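Local coordinates for solute Binding Protein, BlMnBP1 in complex with mannotriose (Bifidobacterium, PDB 6FUV) that binds manno-oligosaccharides such as mannotriose and probably delivers them to an ABC transporter that takes up the breakdown products of beta-mannan, at residues R92-F95 against S96-F99; K48-N51 against A52-N56. One frame throughout, in Å; residues are numbered along the deposited sequence.

Interaction 1: R92-F95 against S96-F99; sequences RSEF and SNYF
Glu94 meets Asn97 twice, once through its side chain and once through its backbone. The amide nitrogen Asn97 ND2 donates to Glu94 OE1 at 2.7 Å, a bond that is short but bent, with 131° at the hydrogen. OE1 is met on its anti side but out of the carboxylate plane, whereas it lies in the plane of the Asn97 amide; the two planes are turned 39° from each other. Glu94 can reach this neighbour because its chain folds at chi2 (-60°), bringing OE1 within bonding distance of the Asn97 amide. On the backbone, Asn97 N donates to Glu94 O at 2.9 Å, from above the carbonyl plane. An alanine here takes away OE1, and the Asn97 amide, left without that acceptor, is likely to be freer to turn.

Phe95 O is gripped by two donors. Tyr98 N approaches at 2.8 Å from above the carbonyl plane, whereas Phe99 N, at 2.9 Å, lies nearly along the C=O axis. A water spans the preceding turn, donating to Arg92 O and accepting from Ser96 N.

The apolar contact is slight: Phe95 CD1 and Phe99 CD2 approach to 4.2 Å, and Tyr98 CD2 lies 3.5 Å from Glu94 O. The buried phenyl rings pack against other parts of the fold, Phe95 on Tyr125 of strand 123-132 and Phe99 on Leu75 of helix 67-77, while Arg92 forms a salt bridge with Glu373. The i to i+3 bonds, with one i to i+4 bond at the end, are those of overlapping hydrogen-bonded turns, here within the loop between strands 84-86 and 103-104.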
loop_
_atom_site.group_PDB
_atom_site.type_symbol
_atom_site.label_atom_id
_atom_site.label_comp_id
_atom_site.label_asym_id
_atom_site.label_seq_id
_atom_site.Cartn_x
_atom_site.Cartn_y
_atom_site.Cartn_z
ATOM N N ARG A 92 0.743 -16.364 1.544
ATOM C CA ARG A 92 0.985 -16.875 0.196
ATOM C C ARG A 92 0.583 -18.335 0.095
ATOM O O ARG A 92 -0.077 -18.757 -0.861
ATOM C CB ARG A 92 2.463 -16.691 -0.154
ATOM C CG ARG A 92 2.904 -15.247 -0.371
ATOM C CD ARG A 92 4.399 -15.167 -0.568
ATOM N NE ARG A 92 4.840 -15.718 -1.847
ATOM C CZ ARG A 92 5.169 -14.976 -2.918
ATOM N NH1 ARG A 92 5.110 -13.639 -2.869
ATOM N NH2 ARG A 92 5.588 -15.563 -4.048
ATOM N N SER A 93 0.969 -19.127 1.080
ATOM C CA SER A 93 0.685 -20.557 1.042
ATOM C C SER A 93 -0.795 -20.928 1.111
ATOM O O SER A 93 -1.175 -22.101 1.001
ATOM C CB SER A 93 1.413 -21.238 2.196
ATOM O OG SER A 93 0.978 -20.721 3.446
ATOM N N GLU A 94 -1.639 -19.929 1.252
ATOM C CA GLU A 94 -3.079 -20.126 1.290
ATOM C C GLU A 94 -3.817 -19.583 0.065
ATOM O O GLU A 94 -5.044 -19.713 -0.027
ATOM C CB GLU A 94 -3.643 -19.457 2.536
ATOM C CG GLU A 94 -2.969 -19.865 3.827
ATOM C CD GLU A 94 -3.058 -21.355 4.120
ATOM O OE1 GLU A 94 -4.064 -22.010 3.769
ATOM O OE2 GLU A 94 -2.064 -21.864 4.688
ATOM N N PHE A 95 -3.118 -18.898 -0.830
ATOM C CA PHE A 95 -3.798 -18.324 -1.981
ATOM C C PHE A 95 -4.645 -19.385 -2.679
ATOM O O PHE A 95 -5.822 -19.153 -2.987
ATOM C CB PHE A 95 -2.795 -17.727 -2.992
ATOM C CG PHE A 95 -2.172 -16.418 -2.575
ATOM C CD1 PHE A 95 -2.827 -15.549 -1.774
ATOM C CD2 PHE A 95 -0.886 -16.112 -2.960
ATOM C CE1 PHE A 95 -2.241 -14.380 -1.331
ATOM C CE2 PHE A 95 -0.295 -14.933 -2.558
ATOM C CZ PHE A 95 -0.974 -14.061 -1.734
ATOM N N SER A 96 -4.037 -20.538 -3.003
ATOM C CA SER A 96 -4.710 -21.568 -3.778
ATOM C C SER A 96 -5.919 -22.134 -3.052
ATOM O O SER A 96 -6.700 -22.867 -3.673
ATOM C CB SER A 96 -3.748 -22.685 -4.127
ATOM O OG SER A 96 -3.368 -23.427 -3.016
ATOM N N ASN A 97 -6.092 -21.804 -1.765
ATOM C CA ASN A 97 -7.276 -22.177 -1.008
ATOM C C ASN A 97 -8.416 -21.204 -1.226
ATOM O O ASN A 97 -9.530 -21.492 -0.800
ATOM C CB ASN A 97 -6.949 -22.246 0.478
ATOM C CG ASN A 97 -6.171 -23.514 0.842
ATOM O OD1 ASN A 97 -6.284 -24.537 0.177
ATOM N ND2 ASN A 97 -5.369 -23.440 1.898
ATOM N N TYR A 98 -8.175 -20.068 -1.887
ATOM C CA TYR A 98 -9.247 -19.095 -2.053
ATOM C C TYR A 98 -9.394 -18.582 -3.474
ATOM O O TYR A 98 -10.483 -18.220 -3.889
ATOM C CB TYR A 98 -9.002 -17.906 -1.123
ATOM C CG TYR A 98 -9.100 -18.172 0.324
ATOM C CD1 TYR A 98 -10.334 -18.412 0.899
ATOM C CD2 TYR A 98 -7.962 -18.204 1.138
ATOM C CE1 TYR A 98 -10.459 -18.659 2.225
ATOM C CE2 TYR A 98 -8.096 -18.499 2.494
ATOM C CZ TYR A 98 -9.367 -18.674 3.017
ATOM O OH TYR A 98 -9.542 -18.945 4.335
ATOM N N PHE A 99 -8.314 -18.470 -4.215
ATOM C CA PHE A 99 -8.325 -17.708 -5.451
ATOM C C PHE A 99 -7.965 -18.551 -6.667
ATOM O O PHE A 99 -7.346 -19.607 -6.549
ATOM C CB PHE A 99 -7.355 -16.530 -5.324
ATOM C CG PHE A 99 -7.632 -15.652 -4.166
ATOM C CD1 PHE A 99 -8.656 -14.754 -4.210
ATOM C CD2 PHE A 99 -6.816 -15.664 -3.058
ATOM C CE1 PHE A 99 -8.904 -13.973 -3.185
ATOM C CE2 PHE A 99 -7.069 -14.824 -2.011
ATOM C CZ PHE A 99 -8.092 -13.970 -2.088
HETATM O O HOH W 1 -1.227 -20.931 -2.729
#

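Interaction 2: K48-N51 against A52-N56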
loop_
_atom_site.group_PDB
_atom_site.type_symbol
_atom_site.label_atom_id
_atom_site.label_comp_id
_atom_site.label_asym_id
_atom_site.label_seq_id
_atom_site.Cartn_x
_atom_site.Cartn_y
_atom_site.Cartn_z
ATOM N N LYS A 48 -18.492 1.505 -17.558
ATOM C CA LYS A 48 -19.097 1.931 -18.809
ATOM C C LYS A 48 -18.121 1.768 -19.966
ATOM O O LYS A 48 -18.493 1.291 -21.050
ATOM C CB LYS A 48 -19.532 3.378 -18.661
ATOM C CG LYS A 48 -20.357 3.921 -19.839
ATOM C CD LYS A 48 -20.143 5.424 -20.003
ATOM C CE LYS A 48 -19.362 5.754 -21.279
ATOM N NZ LYS A 48 -20.277 6.001 -22.451
ATOM N N GLU A 49 -16.856 2.155 -19.743
ATOM C CA GLU A 49 -15.848 1.982 -20.779
ATOM C C GLU A 49 -15.583 0.515 -21.049
ATOM O O GLU A 49 -15.449 0.122 -22.205
ATOM C CB GLU A 49 -14.568 2.714 -20.393
ATOM C CG GLU A 49 -14.665 4.230 -20.630
ATOM C CD GLU A 49 -13.622 5.028 -19.828
ATOM O OE1 GLU A 49 -12.582 4.421 -19.419
ATOM O OE2 GLU A 49 -13.859 6.243 -19.589
ATOM N N PHE A 50 -15.530 -0.310 -20.007
ATOM C CA PHE A 50 -15.326 -1.742 -20.222
ATOM C C PHE A 50 -16.437 -2.334 -21.070
ATOM O O PHE A 50 -16.176 -3.187 -21.932
ATOM C CB PHE A 50 -15.225 -2.457 -18.876
ATOM C CG PHE A 50 -15.293 -3.982 -18.950
ATOM C CD1 PHE A 50 -14.192 -4.718 -19.268
ATOM C CD2 PHE A 50 -16.443 -4.646 -18.604
ATOM C CE1 PHE A 50 -14.219 -6.079 -19.308
ATOM C CE2 PHE A 50 -16.491 -6.004 -18.622
ATOM C CZ PHE A 50 -15.389 -6.738 -18.995
ATOM N N ASN A 51 -17.681 -1.875 -20.830
ATOM C CA ASN A 51 -18.862 -2.374 -21.520
ATOM C C ASN A 51 -18.895 -1.960 -22.991
ATOM O O ASN A 51 -19.619 -2.582 -23.780
ATOM C CB ASN A 51 -20.141 -1.894 -20.804
ATOM C CG ASN A 51 -20.453 -2.701 -19.590
ATOM O OD1 ASN A 51 -20.123 -3.916 -19.509
ATOM N ND2 ASN A 51 -21.081 -2.058 -18.614
ATOM N N ALA A 52 -18.119 -0.943 -23.400
ATOM C CA ALA A 52 -18.033 -0.670 -24.834
ATOM C C ALA A 52 -17.364 -1.830 -25.556
ATOM O O ALA A 52 -17.663 -2.082 -26.722
ATOM C CB ALA A 52 -17.267 0.631 -25.112
ATOM N N MET A 53 -16.460 -2.552 -24.882
ATOM C CA MET A 53 -15.807 -3.723 -25.452
ATOM C C MET A 53 -16.545 -5.001 -25.081
ATOM O O MET A 53 -16.685 -5.898 -25.920
ATOM C CB MET A 53 -14.352 -3.781 -24.984
ATOM C CG MET A 53 -13.395 -4.406 -25.987
ATOM S SD MET A 53 -11.651 -4.500 -25.458
ATOM C CE MET A 53 -11.394 -2.778 -24.993
ATOM N N TYR A 54 -17.034 -5.103 -23.841
ATOM C CA TYR A 54 -17.706 -6.308 -23.353
ATOM C C TYR A 54 -19.074 -5.897 -22.815
ATOM O O TYR A 54 -19.291 -5.815 -21.592
ATOM C CB TYR A 54 -16.874 -7.028 -22.286
ATOM C CG TYR A 54 -15.705 -7.809 -22.845
ATOM C CD1 TYR A 54 -15.875 -9.070 -23.355
ATOM C CD2 TYR A 54 -14.435 -7.264 -22.884
ATOM C CE1 TYR A 54 -14.807 -9.791 -23.865
ATOM C CE2 TYR A 54 -13.344 -7.975 -23.427
ATOM C CZ TYR A 54 -13.542 -9.221 -23.910
ATOM O OH TYR A 54 -12.471 -9.917 -24.415
ATOM N N PRO A 55 -20.031 -5.644 -23.703
ATOM C CA PRO A 55 -21.343 -5.180 -23.232
ATOM C C PRO A 55 -22.140 -6.210 -22.461
ATOM O O PRO A 55 -23.000 -5.815 -21.694
ATOM C CB PRO A 55 -22.058 -4.790 -24.528
ATOM C CG PRO A 55 -21.369 -5.652 -25.557
ATOM C CD PRO A 55 -19.946 -5.651 -25.167
ATOM N N ASN A 56 -21.909 -7.496 -22.634
ATOM C CA ASN A 56 -22.695 -8.529 -21.981
ATOM C C ASN A 56 -22.047 -9.065 -20.718
ATOM O O ASN A 56 -22.541 -10.042 -20.147
ATOM C CB ASN A 56 -22.944 -9.690 -22.934
ATOM C CG ASN A 56 -23.726 -9.289 -24.135
ATOM O OD1 ASN A 56 -24.474 -8.334 -24.100
ATOM N ND2 ASN A 56 -23.561 -10.036 -25.230
#
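Phe50 O accepts two backbone bonds in the last part of helix 43-53. Tyr54 N donates from 2.8 Å in the carbonyl plane, with 159° at the hydrogen; Met53 N, at 3.0 Å, comes from above that plane and makes a more bent bond. Just before, Ala52 N is shared in the opposite sense, giving a bond of 3.1 Å to Glu49 O and a weak one to Lys48 O. The mixture of i+3 and i+4 partners marks a local tightening of the helix. Asn51 O then lies 3.1 Å from Pro55 N, which has no hydrogen to give, so the ladder cannot continue there.

The side chains of Phe50 and Tyr54 follow the same i to i+4 spacing. With Phe50 CG anti to the backbone N (chi1 168°), its ring reaches Tyr54, whose CB sits over one face, 3.6 Å from Phe50 CZ, in a CH-pi contact. The two ring planes are only 21° apart but slid past each other, with little overlap.

Beyond this pair, Phe324 and Trp327 of helix 315-330 make edge-to-face contacts with Phe50, and Tyr54 OH bonds to Thr16 O and Gly14 N. The chemistry implies a division of labour: a doubly accepting carbonyl takes two bonds as the helix gives way to loop, while the two buried aromatics carry the apolar packing against helix 315-330, with the tyrosine hydroxyl satisfied by backbone groups.

In the fold
Both contacts share the same device, a carbonyl accepting from two amides, in two different settings. Interaction 2 comes first along the chain and lies where helix 43-53 of the beta-alpha-beta unit, with strands 22-28 and 57-63, gives way to loop; interaction 1 lies in the loop after strand 84-86, which pairs with strand 22-28 in the same sheet. The two are thus tied to neighbouring strands, yet their centres are 30 Å apart and their nearest atoms about 18 Å, so they do not touch. The side chain of Phe95 is about 11 Å from a bound mannose unit and about 6 Å from a polyethylene glycol molecule, probably from crystallisation.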